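Local structure of alpha-1,3-glucanase (Bacillus circulans, 5ZRU) at residues 219-224 / 248-253; 374-379 / 411-416; 97-102 / 153-158. The protein probably hydrolyses alpha-1,3-glucan, this chain being the catalytic unit of a longer secreted glycoside hydrolase of family 87. All coordinates share one frame; numbering follows the deposited sequence.

Contact 1 (219-224 / 248-253)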
loop_
_atom_site.group_PDB
_atom_site.type_symbol
_atom_site.label_atom_id
_atom_site.label_comp_id
_atom_site.label_asym_id
_atom_site.label_seq_id
_atom_site.Cartn_x
_atom_site.Cartn_y
_atom_site.Cartn_z
ATOM N N ILE A 219 28.327 10.790 3.353
ATOM C CA ILE A 219 26.873 10.769 3.206
ATOM C C ILE A 219 26.460 11.680 2.058
ATOM O O ILE A 219 27.018 12.769 1.876
ATOM C CB ILE A 219 26.206 11.215 4.518
ATOM C CG1 ILE A 219 26.389 10.169 5.614
ATOM C CG2 ILE A 219 24.720 11.546 4.328
ATOM C CD1 ILE A 219 26.066 10.717 6.986
ATOM N N LEU A 220 25.454 11.252 1.288
ATOM C CA LEU A 220 24.821 12.107 0.285
ATOM C C LEU A 220 23.569 12.721 0.901
ATOM O O LEU A 220 22.606 12.013 1.202
ATOM C CB LEU A 220 24.475 11.323 -0.985
ATOM C CG LEU A 220 23.684 12.089 -2.058
ATOM C CD1 LEU A 220 24.352 13.413 -2.376
ATOM C CD2 LEU A 220 23.520 11.243 -3.335
ATOM N N TYR A 221 23.577 14.039 1.071
ATOM C CA TYR A 221 22.462 14.781 1.642
ATOM C C TYR A 221 21.657 15.452 0.536
ATOM O O TYR A 221 22.222 16.008 -0.411
ATOM C CB TYR A 221 22.991 15.837 2.622
ATOM C CG TYR A 221 21.946 16.719 3.289
ATOM C CD1 TYR A 221 21.040 16.188 4.199
ATOM C CD2 TYR A 221 21.914 18.095 3.052
ATOM C CE1 TYR A 221 20.109 16.997 4.834
ATOM C CE2 TYR A 221 20.985 18.917 3.689
ATOM C CZ TYR A 221 20.090 18.351 4.580
ATOM O OH TYR A 221 19.185 19.136 5.223
ATOM N N ILE A 222 20.335 15.390 0.654
ATOM C CA ILE A 222 19.433 16.126 -0.221
ATOM C C ILE A 222 18.702 17.146 0.648
ATOM O O ILE A 222 17.901 16.755 1.508
ATOM C CB ILE A 222 18.442 15.200 -0.941
ATOM C CG1 ILE A 222 19.190 14.109 -1.705
ATOM C CG2 ILE A 222 17.574 16.009 -1.926
ATOM C CD1 ILE A 222 18.285 13.003 -2.223
ATOM N N PRO A 223 18.959 18.452 0.485
ATOM C CA PRO A 223 18.362 19.437 1.401
ATOM C C PRO A 223 16.874 19.609 1.169
ATOM O O PRO A 223 16.301 18.979 0.274
ATOM C CB PRO A 223 19.125 20.728 1.077
ATOM C CG PRO A 223 19.522 20.558 -0.337
ATOM C CD PRO A 223 19.856 19.085 -0.491
ATOM N N ALA A 224 16.247 20.462 1.975
ATOM C CA ALA A 224 14.826 20.742 1.807
ATOM C C ALA A 224 14.553 21.345 0.436
ATOM O O ALA A 224 15.352 22.122 -0.095
ATOM C CB ALA A 224 14.340 21.702 2.894
ATOM N N MET A 248 20.344 10.728 2.454
ATOM C CA MET A 248 19.393 11.215 3.442
ATOM C C MET A 248 18.858 12.572 3.021
ATOM O O MET A 248 19.639 13.467 2.685
ATOM C CB MET A 248 20.032 11.332 4.836
ATOM C CG MET A 248 19.015 11.626 5.946
ATOM S SD MET A 248 19.800 12.055 7.524
ATOM C CE MET A 248 20.368 13.711 7.164
ATOM N N GLY A 249 17.535 12.727 3.064
ATOM C CA GLY A 249 16.907 14.004 2.811
ATOM C C GLY A 249 16.680 14.767 4.103
ATOM O O GLY A 249 17.107 14.363 5.187
ATOM N N ALA A 250 15.963 15.884 3.984
ATOM C CA ALA A 250 15.668 16.715 5.148
ATOM C C ALA A 250 14.362 16.335 5.845
ATOM O O ALA A 250 13.982 16.991 6.823
ATOM C CB ALA A 250 15.621 18.195 4.746
ATOM N N GLY A 251 13.681 15.291 5.386
ATOM C CA GLY A 251 12.422 14.873 5.984
ATOM C C GLY A 251 11.343 14.665 4.935
ATOM O O GLY A 251 11.319 15.321 3.891
ATOM N N ILE A 252 10.424 13.735 5.218
ATOM C CA ILE A 252 9.350 13.488 4.255
ATOM C C ILE A 252 8.479 14.719 4.042
ATOM O O ILE A 252 7.766 14.802 3.035
ATOM C CB ILE A 252 8.477 12.279 4.673
ATOM C CG1 ILE A 252 7.722 12.562 5.986
ATOM C CG2 ILE A 252 9.329 11.014 4.754
ATOM C CD1 ILE A 252 6.731 11.438 6.383
ATOM N N TRP A 253 8.511 15.683 4.963
ATOM C CA TRP A 253 7.755 16.919 4.810
ATOM C C TRP A 253 8.578 18.048 4.198
ATOM O O TRP A 253 8.059 19.158 4.049
ATOM C CB TRP A 253 7.192 17.366 6.175
ATOM C CG TRP A 253 6.007 16.519 6.614
ATOM C CD1 TRP A 253 6.020 15.473 7.498
ATOM C CD2 TRP A 253 4.651 16.642 6.157
ATOM N NE1 TRP A 253 4.751 14.943 7.623
ATOM C CE2 TRP A 253 3.895 15.642 6.809
ATOM C CE3 TRP A 253 4.004 17.499 5.255
ATOM C CZ2 TRP A 253 2.520 15.480 6.595
ATOM C CZ3 TRP A 253 2.621 17.339 5.044
ATOM C CH2 TRP A 253 1.904 16.336 5.712
#
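The first turns of the right-handed parallel beta-helix in the catalytic unit, a pectate-lyase-like domain, are joined here by a parallel pair, with Tyr-221 of strand 220-222 beside Met-248 of strand 245-249. Their CA atoms lie 5.0 Å apart, and two backbone bonds fix the register. Met-248 N donates to Leu-220 O at 2.9 Å, and Met-248 O accepts from Ile-222 N, so the methionine backbone is gripped on both sides of Tyr-221. Between these bonds, the CA-H of Tyr-221 also faces Met-248 O.

Both side chains of the pair project from the same face. The Tyr-221 ring has CG trans to its main-chain N (chi1 179°), a setting that carries it along the second segment. CD1 of Tyr-221 meets Met-248 CE at 3.9 Å, where the bend at the thioether (chi3 74°) turns the methyl back toward the ring. Farther out, the hydroxyl reaches beyond Gly-249 to the methyl of Ala-250, while its hydrogen bond is made with the backbone oxygen of Ile-180. A leucine in place of Tyr-221 would probably leave the Ile-180 carbonyl without this partner and strip the Met-248 methyl of its aromatic neighbour.

On the other face, Leu-220 and Ile-222 pack against helix 203-216, which covers this end of the beta-helix. Beyond the paired residues the chains stay in touch through Ala-250, whose CB lies 3.6 Å from Ala-224 N and 4.2 Å from Ala-224 CB.

Contact 2 (374-379 / 411-416). With CA (calcium ion), chain J.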
loop_
_atom_site.group_PDB
_atom_site.type_symbol
_atom_site.label_atom_id
_atom_site.label_comp_id
_atom_site.label_asym_id
_atom_site.label_seq_id
_atom_site.Cartn_x
_atom_site.Cartn_y
_atom_site.Cartn_z
ATOM N N GLY A 374 -2.576 -0.973 -5.926
ATOM C CA GLY A 374 -3.314 -1.683 -6.959
ATOM C C GLY A 374 -2.923 -3.122 -7.206
ATOM O O GLY A 374 -3.174 -3.667 -8.290
ATOM N N ASP A 375 -2.315 -3.741 -6.201
ATOM C CA ASP A 375 -1.998 -5.163 -6.181
ATOM C C ASP A 375 -1.680 -5.476 -4.720
ATOM O O ASP A 375 -1.999 -4.672 -3.835
ATOM C CB ASP A 375 -0.867 -5.473 -7.182
ATOM C CG ASP A 375 -0.970 -6.872 -7.784
ATOM O OD1 ASP A 375 -1.018 -7.852 -7.022
ATOM O OD2 ASP A 375 -0.989 -6.988 -9.026
ATOM N N ASP A 376 -1.058 -6.620 -4.448
ATOM C CA ASP A 376 -0.800 -6.969 -3.049
ATOM C C ASP A 376 -0.059 -5.843 -2.340
ATOM O O ASP A 376 0.915 -5.301 -2.870
ATOM C CB ASP A 376 0.018 -8.255 -2.956
ATOM C CG ASP A 376 -0.722 -9.452 -3.502
ATOM O OD1 ASP A 376 -1.791 -9.790 -2.950
ATOM O OD2 ASP A 376 -0.238 -10.043 -4.490
ATOM N N GLY A 377 -0.519 -5.499 -1.140
ATOM C CA GLY A 377 0.111 -4.429 -0.382
ATOM C C GLY A 377 1.548 -4.780 -0.055
ATOM O O GLY A 377 2.480 -4.048 -0.395
ATOM N N LEU A 378 1.726 -5.928 0.589
ATOM C CA LEU A 378 3.037 -6.472 0.920
ATOM C C LEU A 378 3.063 -7.917 0.448
ATOM O O LEU A 378 2.211 -8.715 0.852
ATOM C CB LEU A 378 3.304 -6.395 2.429
ATOM C CG LEU A 378 3.133 -5.024 3.100
ATOM C CD1 LEU A 378 3.291 -5.169 4.606
ATOM C CD2 LEU A 378 4.132 -4.000 2.548
ATOM N N ALA A 379 4.032 -8.259 -0.391
ATOM C CA ALA A 379 4.045 -9.591 -0.981
ATOM C C ALA A 379 5.448 -10.175 -0.981
ATOM O O ALA A 379 6.435 -9.453 -1.142
ATOM C CB ALA A 379 3.519 -9.566 -2.422
ATOM N N ALA A 411 0.491 -10.956 1.190
ATOM C CA ALA A 411 0.471 -12.198 0.422
ATOM C C ALA A 411 1.816 -12.913 0.483
ATOM O O ALA A 411 2.871 -12.278 0.382
ATOM C CB ALA A 411 0.112 -11.934 -1.046
ATOM N N PHE A 412 1.772 -14.246 0.609
ATOM C CA PHE A 412 2.954 -15.085 0.460
ATOM C C PHE A 412 2.674 -16.089 -0.651
ATOM O O PHE A 412 1.610 -16.719 -0.668
ATOM C CB PHE A 412 3.331 -15.838 1.752
ATOM C CG PHE A 412 3.699 -14.948 2.921
ATOM C CD1 PHE A 412 4.542 -13.855 2.757
ATOM C CD2 PHE A 412 3.195 -15.220 4.189
ATOM C CE1 PHE A 412 4.884 -13.045 3.833
ATOM C CE2 PHE A 412 3.524 -14.415 5.285
ATOM C CZ PHE A 412 4.373 -13.323 5.107
ATOM N N PHE A 413 3.627 -16.242 -1.568
ATOM C CA PHE A 413 3.446 -17.124 -2.715
ATOM C C PHE A 413 4.408 -18.305 -2.756
ATOM O O PHE A 413 4.286 -19.151 -3.651
ATOM C CB PHE A 413 3.559 -16.301 -4.004
ATOM C CG PHE A 413 2.537 -15.202 -4.076
ATOM C CD1 PHE A 413 1.187 -15.510 -4.044
ATOM C CD2 PHE A 413 2.915 -13.869 -4.132
ATOM C CE1 PHE A 413 0.223 -14.509 -4.078
ATOM C CE2 PHE A 413 1.952 -12.863 -4.179
ATOM C CZ PHE A 413 0.609 -13.187 -4.153
ATOM N N GLY A 414 5.339 -18.404 -1.816
ATOM C CA GLY A 414 6.242 -19.536 -1.798
ATOM C C GLY A 414 7.364 -19.304 -0.807
ATOM O O GLY A 414 7.369 -18.315 -0.070
ATOM N N GLY A 415 8.316 -20.237 -0.813
ATOM C CA GLY A 415 9.445 -20.173 0.094
ATOM C C GLY A 415 9.174 -20.737 1.478
ATOM O O GLY A 415 8.326 -21.622 1.646
ATOM N N SER A 416 9.893 -20.236 2.483
ATOM C CA SER A 416 9.828 -20.819 3.813
ATOM C C SER A 416 10.018 -19.741 4.874
ATOM O O SER A 416 10.752 -18.769 4.669
ATOM C CB SER A 416 10.896 -21.915 3.964
ATOM O OG SER A 416 10.928 -22.441 5.273
HETATM CA CA CA J . 1.525 -8.083 -7.462
HETATM O O HOH W 1 2.103 -7.141 -9.469
HETATM O O HOH W 2 1.797 -9.286 -5.807
HETATM O O HOH W 3 0.468 -9.603 -8.577
HETATM O O HOH W 4 3.235 -8.962 -8.697
#
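Asp-376 meets both Ala-411 and Phe-413 of the next coil of the parallel beta-helix, beside a calcium site. Its CB lies 4.1 Å from the CB of Ala-411. CG, trans to the carbonyl carbon (chi1 -64°), turns the carboxylate toward the second segment, OD1 to the alanine methyl and OD2 to the phenylalanine ring. OD1 approaches Ala-411 CB at 3.4 Å and accepts a bond from the backbone N of Ala-408. OD2 comes to the rim of the Phe-413 ring, 3.3 Å from CZ and in the ring plane, with the carboxylate turned 54° from that plane. This edge-on approach sets a negative oxygen against the electropositive ring hydrogens. The same OD2 takes a hydrogen bond from a calcium-bound water and forms a salt bridge with Arg-435, so this buried carboxylate has polar partners at both oxygens.

The backbone places these groups in adjacent coils. Ala-411 N donates to Leu-378 O at 2.8 Å, and Ala-379 pairs in parallel with Ala-411, their methyls on the same face. Asp-375 binds the calcium directly through OD1 at 2.6 Å, and that oxygen also accepts the amide of Asp-376 on its anti lone pair. Four waters coordinate the ion in addition, and Asp-352 supplies a second protein carboxylate.

Asp-376 therefore acts in the second shell in this model, reaching the metal through water. The salt bridge to Arg-435, the calcium-bound water and the Ala-408 N-H together fix the rotation of its carboxylate, while the Phe-413 edge lies against OD2.

Contact 3 (97-102 / 153-158)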
loop_
_atom_site.group_PDB
_atom_site.type_symbol
_atom_site.label_atom_id
_atom_site.label_comp_id
_atom_site.label_asym_id
_atom_site.label_seq_id
_atom_site.Cartn_x
_atom_site.Cartn_y
_atom_site.Cartn_z
ATOM N N ASP A 97 -10.228 24.353 -1.751
ATOM C CA ASP A 97 -9.791 25.433 -0.878
ATOM C C ASP A 97 -9.774 24.970 0.574
ATOM O O ASP A 97 -10.589 24.146 0.991
ATOM C CB ASP A 97 -10.712 26.653 -1.007
ATOM C CG ASP A 97 -10.554 27.375 -2.345
ATOM O OD1 ASP A 97 -9.579 27.100 -3.067
ATOM O OD2 ASP A 97 -11.411 28.218 -2.682
ATOM N N VAL A 98 -8.836 25.520 1.345
ATOM C CA VAL A 98 -8.669 25.204 2.760
ATOM C C VAL A 98 -8.882 26.481 3.559
ATOM O O VAL A 98 -8.258 27.507 3.264
ATOM C CB VAL A 98 -7.271 24.621 3.044
ATOM C CG1 VAL A 98 -7.116 24.264 4.531
ATOM C CG2 VAL A 98 -7.003 23.412 2.146
ATOM N N TYR A 99 -9.771 26.425 4.546
ATOM C CA TYR A 99 -10.000 27.525 5.475
ATOM C C TYR A 99 -9.676 27.061 6.886
ATOM O O TYR A 99 -9.967 25.923 7.252
ATOM C CB TYR A 99 -11.459 28.028 5.432
ATOM C CG TYR A 99 -11.875 28.626 4.106
ATOM C CD1 TYR A 99 -12.223 27.813 3.034
ATOM C CD2 TYR A 99 -11.938 30.001 3.932
ATOM C CE1 TYR A 99 -12.607 28.358 1.822
ATOM C CE2 TYR A 99 -12.326 30.556 2.725
ATOM C CZ TYR A 99 -12.660 29.728 1.676
ATOM O OH TYR A 99 -13.044 30.267 0.471
ATOM N N VAL A 100 -9.074 27.943 7.678
ATOM C CA VAL A 100 -8.849 27.686 9.095
ATOM C C VAL A 100 -9.561 28.774 9.875
ATOM O O VAL A 100 -9.265 29.962 9.697
ATOM C CB VAL A 100 -7.358 27.649 9.447
ATOM C CG1 VAL A 100 -7.191 27.347 10.930
ATOM C CG2 VAL A 100 -6.652 26.602 8.606
ATOM N N ASN A 101 -10.501 28.369 10.727
ATOM C CA ASN A 101 -11.288 29.316 11.516
ATOM C C ASN A 101 -11.901 30.391 10.620
ATOM O O ASN A 101 -12.005 31.560 10.997
ATOM C CB ASN A 101 -10.431 29.933 12.624
ATOM C CG ASN A 101 -9.905 28.891 13.588
ATOM O OD1 ASN A 101 -10.622 27.967 13.960
ATOM N ND2 ASN A 101 -8.650 29.033 14.001
ATOM N N GLY A 102 -12.293 29.986 9.408
ATOM C CA GLY A 102 -12.946 30.871 8.465
ATOM C C GLY A 102 -12.021 31.675 7.577
ATOM O O GLY A 102 -12.504 32.344 6.656
ATOM N N THR A 153 -10.892 25.041 13.541
ATOM C CA THR A 153 -11.684 24.352 12.535
ATOM C C THR A 153 -10.937 24.420 11.214
ATOM O O THR A 153 -10.481 25.493 10.814
ATOM C CB THR A 153 -13.076 24.962 12.393
ATOM O OG1 THR A 153 -12.954 26.334 12.002
ATOM C CG2 THR A 153 -13.825 24.864 13.714
ATOM N N ILE A 154 -10.780 23.276 10.559
ATOM C CA ILE A 154 -10.207 23.231 9.221
ATOM C C ILE A 154 -11.308 22.771 8.278
ATOM O O ILE A 154 -11.983 21.760 8.530
ATOM C CB ILE A 154 -8.955 22.334 9.154
ATOM C CG1 ILE A 154 -8.433 22.247 7.707
ATOM C CG2 ILE A 154 -9.238 20.976 9.797
ATOM C CD1 ILE A 154 -7.003 21.662 7.577
ATOM N N ARG A 155 -11.546 23.565 7.241
ATOM C CA ARG A 155 -12.625 23.331 6.297
ATOM C C ARG A 155 -12.019 23.079 4.930
ATOM O O ARG A 155 -11.123 23.817 4.504
ATOM C CB ARG A 155 -13.586 24.525 6.232
ATOM C CG ARG A 155 -14.602 24.419 5.109
ATOM C CD ARG A 155 -15.477 25.661 4.999
ATOM N NE ARG A 155 -16.266 25.883 6.200
ATOM C CZ ARG A 155 -17.367 26.630 6.237
ATOM N NH1 ARG A 155 -17.815 27.214 5.131
ATOM N NH2 ARG A 155 -18.017 26.786 7.374
ATOM N N ILE A 156 -12.497 22.031 4.263
ATOM C CA ILE A 156 -12.188 21.756 2.864
ATOM C C ILE A 156 -13.420 22.140 2.056
ATOM O O ILE A 156 -14.502 21.590 2.276
ATOM C CB ILE A 156 -11.835 20.279 2.639
ATOM C CG1 ILE A 156 -10.744 19.800 3.617
ATOM C CG2 ILE A 156 -11.428 20.052 1.190
ATOM C CD1 ILE A 156 -9.458 20.615 3.583
ATOM N N GLN A 157 -13.272 23.067 1.116
ATOM C CA GLN A 157 -14.439 23.623 0.443
ATOM C C GLN A 157 -14.214 23.709 -1.059
ATOM O O GLN A 157 -13.140 24.109 -1.520
ATOM C CB GLN A 157 -14.777 25.012 1.018
ATOM C CG GLN A 157 -15.950 25.712 0.326
ATOM C CD GLN A 157 -16.442 26.922 1.096
ATOM O OE1 GLN A 157 -16.578 26.880 2.322
ATOM N NE2 GLN A 157 -16.706 28.011 0.385
ATOM N N LYS A 158 -15.239 23.336 -1.824
ATOM C CA LYS A 158 -15.208 23.530 -3.265
ATOM C C LYS A 158 -15.524 24.984 -3.605
ATOM O O LYS A 158 -16.467 25.571 -3.062
ATOM C CB LYS A 158 -16.202 22.595 -3.946
ATOM C CG LYS A 158 -16.270 22.815 -5.443
ATOM C CD LYS A 158 -17.251 21.876 -6.121
ATOM C CE LYS A 158 -17.622 22.390 -7.528
ATOM N NZ LYS A 158 -16.464 22.383 -8.495
HETATM O O HOH W 5 -12.632 27.027 8.768
#
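Strands 97-100 and 153-157 run antiparallel, their axes 4.7 Å apart at closest approach and 160° between their directions. Asp-97 with Gln-157 and Tyr-99 with Arg-155 are hydrogen-bonded pairs, each closed by two reciprocal N-H to O bonds. Val-98 with Ile-156 and Val-100 with Ile-154 alternate as non-hydrogen-bonded pairs. At the end of the ladder, Asn-101 N donates to Thr-153 O, and Thr-153 N returns a bond to the side-chain OD1 of Asn-101 at 3.0 Å from above the amide plane, the donor 39° out of it. ND2 of this amide bonds Asp-152 OD1, which holds it at both ends.

Along the apolar face, Val-98 divides its branches: CG1 meets Ile-154 CG1 and CG2 meets Ile-156 CD1, both at 4.0 Å. On the reverse face, Tyr-99 CE1 lies 4.1 Å from Gln-157 CB, with ring and amide planes 30° apart. Arg-155 NH1 donates to Gln-157 OE1 at 3.1 Å, with that oxygen in the guanidinium plane; Arg-155 NE bonds Gln-65 OE1, and the guanidinium group makes a cation-pi contact with Tyr-63.

In this five-stranded D1 sheet, strand 63-67 flanks strand 153-157 and strand 103-111 flanks strand 93-100, while the valine-isoleucine face packs onto strands 132-144 and 166-174.

Contacts 1 and 2 both join successive parallel coils of the beta-helix, yet their centres are about 31 Å apart. Contact 1 is buried near the end covered by a helix and relies on main-chain bonds and apolar side chains; contact 2, also buried but closer to the chain's centre, brings carboxylates, calcium and water into play. Contact 3 belongs to the D1 region and is only partly buried. Its longer antiparallel ladder separates an apolar face from one bearing tyrosine, arginine and glutamine. Contacts 2 and 3 lie on opposite sides of the chain's centre, about 24 Å apart at their nearest atoms, and none of the three contacts touches another.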